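Local coordinates for protein glycinin A3B4 subunit (Glycine max, PDB 2D5F) that probably serves as a nitrogen and amino-acid reserve of the soybean seed, as an 11S globulin built from two cupin domains that assembles into hexamers, at residues 48-53 and 145-150; 67-72 and 141-146. All coordinates share one frame; numbering follows the deposited sequence.

Contact 1. Residues 48-53 and 145-150; sequences SKRTLN and SLLDTS. With CO3 (carbonate ion), chain E.
Ser-145 N reaches straight to Ser-48 O (2.7 Å, N-H...O 171°), and Ser-48 N returns the bond to Ser-145 O at 3.0 Å. The two serines thus form an antiparallel hydrogen-bonded pair, with both side chains on the same face of the sheet as Arg-50. The arginine lays its guanidinium beside the second strand, with Ser-145 CB over one face, 3.5 Å above the plane. Leu-147 CD1 comes in obliquely, 3.9 Å from Arg-50 NH1, and also touches Ser-48 CB. Beyond CG the arginine chain runs extended to NE, which makes a weak bond to Ser-48 OG, while at the guanidinium edge, near its plane, Arg-50 NH2 gives a hydrogen bond to carbonate O2 (2.6 Å). NH1 is held by Gln-67 OE1, so bonds to three different groups restrain the rotation of the guanidinium. A leucine in place of Arg-50 would probably leave the carbonate without this donor, Gln-67 OE1 without one of its donors and Ser-48 OG without its weak partner. Thr-133, His-58 and Tyr-131 also bond the anion, which probably came from the crystallisation liquor, and the whole forms a small polar anion pocket inside the barrel of the N-terminal cupin domain.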
loop_
_atom_site.group_PDB
_atom_site.type_symbol
_atom_site.label_atom_id
_atom_site.label_comp_id
_atom_site.label_asym_id
_atom_site.label_seq_id
_atom_site.Cartn_x
_atom_site.Cartn_y
_atom_site.Cartn_z
ATOM N N SER B 48 6.158 -31.120 10.254
ATOM C CA SER B 48 7.002 -32.177 9.721
ATOM C C SER B 48 8.438 -32.001 10.213
ATOM O O SER B 48 9.011 -30.921 10.098
ATOM C CB SER B 48 6.960 -32.127 8.195
ATOM O OG SER B 48 7.928 -32.981 7.623
ATOM N N LYS B 49 9.009 -33.063 10.772
ATOM C CA LYS B 49 10.384 -33.036 11.268
ATOM C C LYS B 49 11.258 -33.772 10.259
ATOM O O LYS B 49 11.022 -34.938 9.964
ATOM C CB LYS B 49 10.466 -33.725 12.625
ATOM C CG LYS B 49 11.847 -33.724 13.244
ATOM C CD LYS B 49 11.805 -34.384 14.615
ATOM C CE LYS B 49 13.184 -34.457 15.243
ATOM N NZ LYS B 49 13.157 -35.213 16.531
ATOM N N ARG B 50 12.264 -33.089 9.725
ATOM C CA ARG B 50 13.132 -33.703 8.727
ATOM C C ARG B 50 14.561 -33.863 9.200
ATOM O O ARG B 50 15.126 -32.972 9.839
ATOM C CB ARG B 50 13.109 -32.885 7.435
ATOM C CG ARG B 50 11.792 -32.988 6.682
ATOM C CD ARG B 50 11.571 -31.809 5.742
ATOM N NE ARG B 50 10.144 -31.565 5.560
ATOM C CZ ARG B 50 9.619 -30.410 5.169
ATOM N NH1 ARG B 50 8.306 -30.296 5.038
ATOM N NH2 ARG B 50 10.402 -29.373 4.911
ATOM N N THR B 51 15.141 -35.015 8.888
ATOM C CA THR B 51 16.514 -35.287 9.271
ATOM C C THR B 51 17.327 -35.652 8.047
ATOM O O THR B 51 16.978 -36.568 7.306
ATOM C CB THR B 51 16.604 -36.438 10.290
ATOM O OG1 THR B 51 15.914 -36.067 11.489
ATOM C CG2 THR B 51 18.062 -36.732 10.631
ATOM N N LEU B 52 18.397 -34.903 7.822
ATOM C CA LEU B 52 19.284 -35.163 6.703
ATOM C C LEU B 52 20.553 -35.717 7.317
ATOM O O LEU B 52 21.231 -35.030 8.078
ATOM C CB LEU B 52 19.615 -33.875 5.944
ATOM C CG LEU B 52 18.567 -33.221 5.039
ATOM C CD1 LEU B 52 17.264 -33.011 5.791
ATOM C CD2 LEU B 52 19.120 -31.895 4.527
ATOM N N ASN B 53 20.861 -36.965 7.009
ATOM C CA ASN B 53 22.072 -37.573 7.529
ATOM C C ASN B 53 23.265 -37.004 6.767
ATOM O O ASN B 53 23.097 -36.197 5.851
ATOM C CB ASN B 53 21.989 -39.091 7.376
ATOM C CG ASN B 53 20.990 -39.715 8.335
ATOM O OD1 ASN B 53 20.413 -40.765 8.057
ATOM N ND2 ASN B 53 20.793 -39.074 9.480
ATOM N N SER B 145 9.488 -28.254 10.412
ATOM C CA SER B 145 8.733 -27.412 9.508
ATOM C C SER B 145 7.263 -27.222 9.843
ATOM O O SER B 145 6.530 -28.181 10.063
ATOM C CB SER B 145 8.847 -27.957 8.082
ATOM O OG SER B 145 8.055 -27.187 7.197
ATOM N N LEU B 146 6.843 -25.962 9.885
ATOM C CA LEU B 146 5.451 -25.631 10.124
ATOM C C LEU B 146 4.842 -25.540 8.724
ATOM O O LEU B 146 5.227 -24.671 7.932
ATOM C CB LEU B 146 5.333 -24.277 10.841
ATOM C CG LEU B 146 3.945 -23.822 11.335
ATOM C CD1 LEU B 146 3.008 -23.508 10.156
ATOM C CD2 LEU B 146 3.348 -24.907 12.222
ATOM N N LEU B 147 3.936 -26.464 8.410
ATOM C CA LEU B 147 3.263 -26.486 7.113
ATOM C C LEU B 147 1.955 -25.702 7.255
ATOM O O LEU B 147 0.965 -26.212 7.775
ATOM C CB LEU B 147 2.967 -27.931 6.674
ATOM C CG LEU B 147 4.097 -28.813 6.106
ATOM C CD1 LEU B 147 5.238 -28.924 7.082
ATOM C CD2 LEU B 147 3.549 -30.203 5.796
ATOM N N ASP B 148 1.964 -24.456 6.799
ATOM C CA ASP B 148 0.795 -23.591 6.899
ATOM C C ASP B 148 -0.273 -23.934 5.854
ATOM O O ASP B 148 -0.552 -23.141 4.956
ATOM C CB ASP B 148 1.252 -22.132 6.765
ATOM C CG ASP B 148 0.148 -21.132 7.076
ATOM O OD1 ASP B 148 -0.792 -21.474 7.828
ATOM O OD2 ASP B 148 0.232 -19.993 6.574
ATOM N N THR B 149 -0.873 -25.114 5.996
ATOM C CA THR B 149 -1.901 -25.601 5.075
ATOM C C THR B 149 -3.138 -24.707 4.945
ATOM O O THR B 149 -3.746 -24.647 3.881
ATOM C CB THR B 149 -2.402 -27.008 5.478
ATOM O OG1 THR B 149 -2.738 -27.011 6.871
ATOM C CG2 THR B 149 -1.337 -28.066 5.211
ATOM N N SER B 150 -3.517 -24.023 6.019
ATOM C CA SER B 150 -4.695 -23.167 5.980
ATOM C C SER B 150 -4.421 -21.785 5.393
ATOM O O SER B 150 -5.331 -20.970 5.281
ATOM C CB SER B 150 -5.290 -23.010 7.386
ATOM O OG SER B 150 -4.430 -22.263 8.238
HETATM C C CO3 E . 14.160 -29.784 4.579
HETATM O O1 CO3 E . 14.875 -30.337 3.684
HETATM O O2 CO3 E . 12.929 -29.538 4.331
HETATM O O3 CO3 E . 14.684 -29.480 5.718
#

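Contact 2. Residues 67-72 and 141-146; sequences QMIIVV and VVAISL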
loop_
_atom_site.group_PDB
_atom_site.type_symbol
_atom_site.label_atom_id
_atom_site.label_comp_id
_atom_site.label_asym_id
_atom_site.label_seq_id
_atom_site.Cartn_x
_atom_site.Cartn_y
_atom_site.Cartn_z
ATOM N N GLN B 67 5.934 -22.692 4.114
ATOM C CA GLN B 67 6.462 -23.497 5.207
ATOM C C GLN B 67 7.449 -22.607 5.942
ATOM O O GLN B 67 8.174 -21.827 5.320
ATOM C CB GLN B 67 7.234 -24.722 4.700
ATOM C CG GLN B 67 6.425 -25.776 3.973
ATOM C CD GLN B 67 7.295 -26.935 3.503
ATOM O OE1 GLN B 67 7.944 -27.604 4.309
ATOM N NE2 GLN B 67 7.315 -27.169 2.196
ATOM N N MET B 68 7.453 -22.701 7.262
ATOM C CA MET B 68 8.412 -21.956 8.062
ATOM C C MET B 68 9.176 -23.054 8.784
ATOM O O MET B 68 8.594 -23.830 9.531
ATOM C CB MET B 68 7.728 -21.041 9.062
ATOM C CG MET B 68 8.726 -20.321 9.949
ATOM S SD MET B 68 7.968 -19.019 10.904
ATOM C CE MET B 68 8.330 -17.634 9.855
ATOM N N ILE B 69 10.477 -23.124 8.536
ATOM C CA ILE B 69 11.308 -24.165 9.118
ATOM C C ILE B 69 12.365 -23.632 10.077
ATOM O O ILE B 69 12.986 -22.599 9.825
ATOM C CB ILE B 69 12.040 -24.931 8.006
ATOM C CG1 ILE B 69 11.046 -25.328 6.914
ATOM C CG2 ILE B 69 12.724 -26.169 8.574
ATOM C CD1 ILE B 69 11.707 -25.817 5.643
ATOM N N ILE B 70 12.554 -24.330 11.189
ATOM C CA ILE B 70 13.593 -23.944 12.126
ATOM C C ILE B 70 14.580 -25.103 12.160
ATOM O O ILE B 70 14.193 -26.257 12.338
ATOM C CB ILE B 70 13.059 -23.664 13.555
ATOM C CG1 ILE B 70 14.230 -23.205 14.434
ATOM C CG2 ILE B 70 12.382 -24.895 14.137
ATOM C CD1 ILE B 70 13.837 -22.688 15.793
ATOM N N VAL B 71 15.849 -24.791 11.933
ATOM C CA VAL B 71 16.900 -25.796 11.944
ATOM C C VAL B 71 17.342 -25.926 13.384
ATOM O O VAL B 71 17.884 -24.979 13.947
ATOM C CB VAL B 71 18.112 -25.358 11.099
ATOM C CG1 VAL B 71 19.166 -26.446 11.102
ATOM C CG2 VAL B 71 17.675 -25.047 9.683
ATOM N N VAL B 72 17.109 -27.087 13.986
ATOM C CA VAL B 72 17.490 -27.285 15.375
ATOM C C VAL B 72 18.819 -28.016 15.552
ATOM O O VAL B 72 19.298 -28.150 16.673
ATOM C CB VAL B 72 16.385 -28.033 16.165
ATOM C CG1 VAL B 72 15.066 -27.260 16.069
ATOM C CG2 VAL B 72 16.223 -29.451 15.643
ATOM N N VAL B 141 21.409 -33.077 9.987
ATOM C CA VAL B 141 20.654 -31.840 10.066
ATOM C C VAL B 141 19.249 -32.213 10.499
ATOM O O VAL B 141 18.630 -33.107 9.917
ATOM C CB VAL B 141 20.574 -31.120 8.704
ATOM C CG1 VAL B 141 19.480 -30.053 8.743
ATOM C CG2 VAL B 141 21.923 -30.486 8.370
ATOM N N VAL B 142 18.763 -31.546 11.539
ATOM C CA VAL B 142 17.414 -31.783 12.027
ATOM C C VAL B 142 16.639 -30.467 11.927
ATOM O O VAL B 142 17.052 -29.445 12.479
ATOM C CB VAL B 142 17.419 -32.275 13.488
ATOM C CG1 VAL B 142 15.995 -32.478 13.967
ATOM C CG2 VAL B 142 18.213 -33.585 13.595
ATOM N N ALA B 143 15.522 -30.494 11.205
ATOM C CA ALA B 143 14.708 -29.299 11.029
ATOM C C ALA B 143 13.234 -29.583 11.289
ATOM O O ALA B 143 12.738 -30.676 11.000
ATOM C CB ALA B 143 14.897 -28.750 9.622
ATOM N N ILE B 144 12.540 -28.596 11.848
ATOM C CA ILE B 144 11.114 -28.732 12.133
ATOM C C ILE B 144 10.354 -27.734 11.271
ATOM O O ILE B 144 10.537 -26.522 11.392
ATOM C CB ILE B 144 10.793 -28.476 13.631
ATOM C CG1 ILE B 144 11.163 -29.707 14.473
ATOM C CG2 ILE B 144 9.307 -28.200 13.807
ATOM C CD1 ILE B 144 12.639 -30.006 14.527
ATOM N N SER B 145 9.488 -28.254 10.412
ATOM C CA SER B 145 8.733 -27.412 9.508
ATOM C C SER B 145 7.263 -27.222 9.843
ATOM O O SER B 145 6.530 -28.181 10.063
ATOM C CB SER B 145 8.847 -27.957 8.082
ATOM O OG SER B 145 8.055 -27.187 7.197
ATOM N N LEU B 146 6.843 -25.962 9.885
ATOM C CA LEU B 146 5.451 -25.631 10.124
ATOM C C LEU B 146 4.842 -25.540 8.724
ATOM O O LEU B 146 5.227 -24.671 7.932
ATOM C CB LEU B 146 5.333 -24.277 10.841
ATOM C CG LEU B 146 3.945 -23.822 11.335
ATOM C CD1 LEU B 146 3.008 -23.508 10.156
ATOM C CD2 LEU B 146 3.348 -24.907 12.222
#
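Gln-67 opens the strand by reaching along Ser-145 with its side chain: OE1 accepts the hydroxyl proton of Ser-145 OG at 2.9 Å, in the amide plane and on a lone pair. CG stands anti to the carbonyl carbon (chi1 -66°) and the chain is extended beyond it, which carries the amide past the serine to where Arg-50 also meets it. Met-68 follows with a pair of backbone bonds to Leu-146, the one from Leu-146 N to Met-68 O nearly straight at 176°. The end of its side chain leads away from the partner strand, and the side chain touches Val-122, Leu-367 and Phe-444. Ile-69 turns to the other face, where its two branches divide the work: CG1 lies 3.5 Å from Ser-145 OG and CG2 packs on Ala-143 CB, likewise at 3.5 Å. This alternation belongs to the antiparallel sheet of a cupin beta-barrel, in which Ala-143 lines the carbonate pocket while Met-68, Ile-70 and Leu-146 meet Phe-444 of the second cupin domain. Ile-70 pairs with Ile-144 through two backbone bonds, and the side chains lie side by side, pointing the same way, CG2 of Ile-70 4.0 Å from CB of Ile-144. Val-71 brings CG1 to 4.3 Å from Val-141 CG1. Val-72 gives its N-H to Val-142 O almost along the C=O axis; its CG1 is anti to the carbonyl carbon (chi1 -57°), which leaves CG2 between N and the carbonyl carbon, pressing on Val-142 CG1 at 3.5 Å, a tight carbon contact, and also touching Ile-144 CD1.

Both contacts lie in one sheet of the N-terminal cupin domain, where strand 141-147 sits between 46-52 and 67-73 and supplies a partner to each. Contact 1 joins the end of that strand to 48-53 and buries 187 Å², with polar chemistry gathered round an arginine; all its touching residues are buried. Contact 2 is a longer pairing, burying 498 Å², with mostly apolar side chains beside its backbone bonds, and Val-72, Val-142 and Ala-143 remain partly exposed. Ser-145 belongs to both, while Gln-67, on the strand of contact 2, ties into the polar cluster of contact 1. Backbone pairing of Arg-50 with Ala-143 and of Leu-52 with Val-141 carries strand 46-52 on along the part of 141-147 used by contact 2.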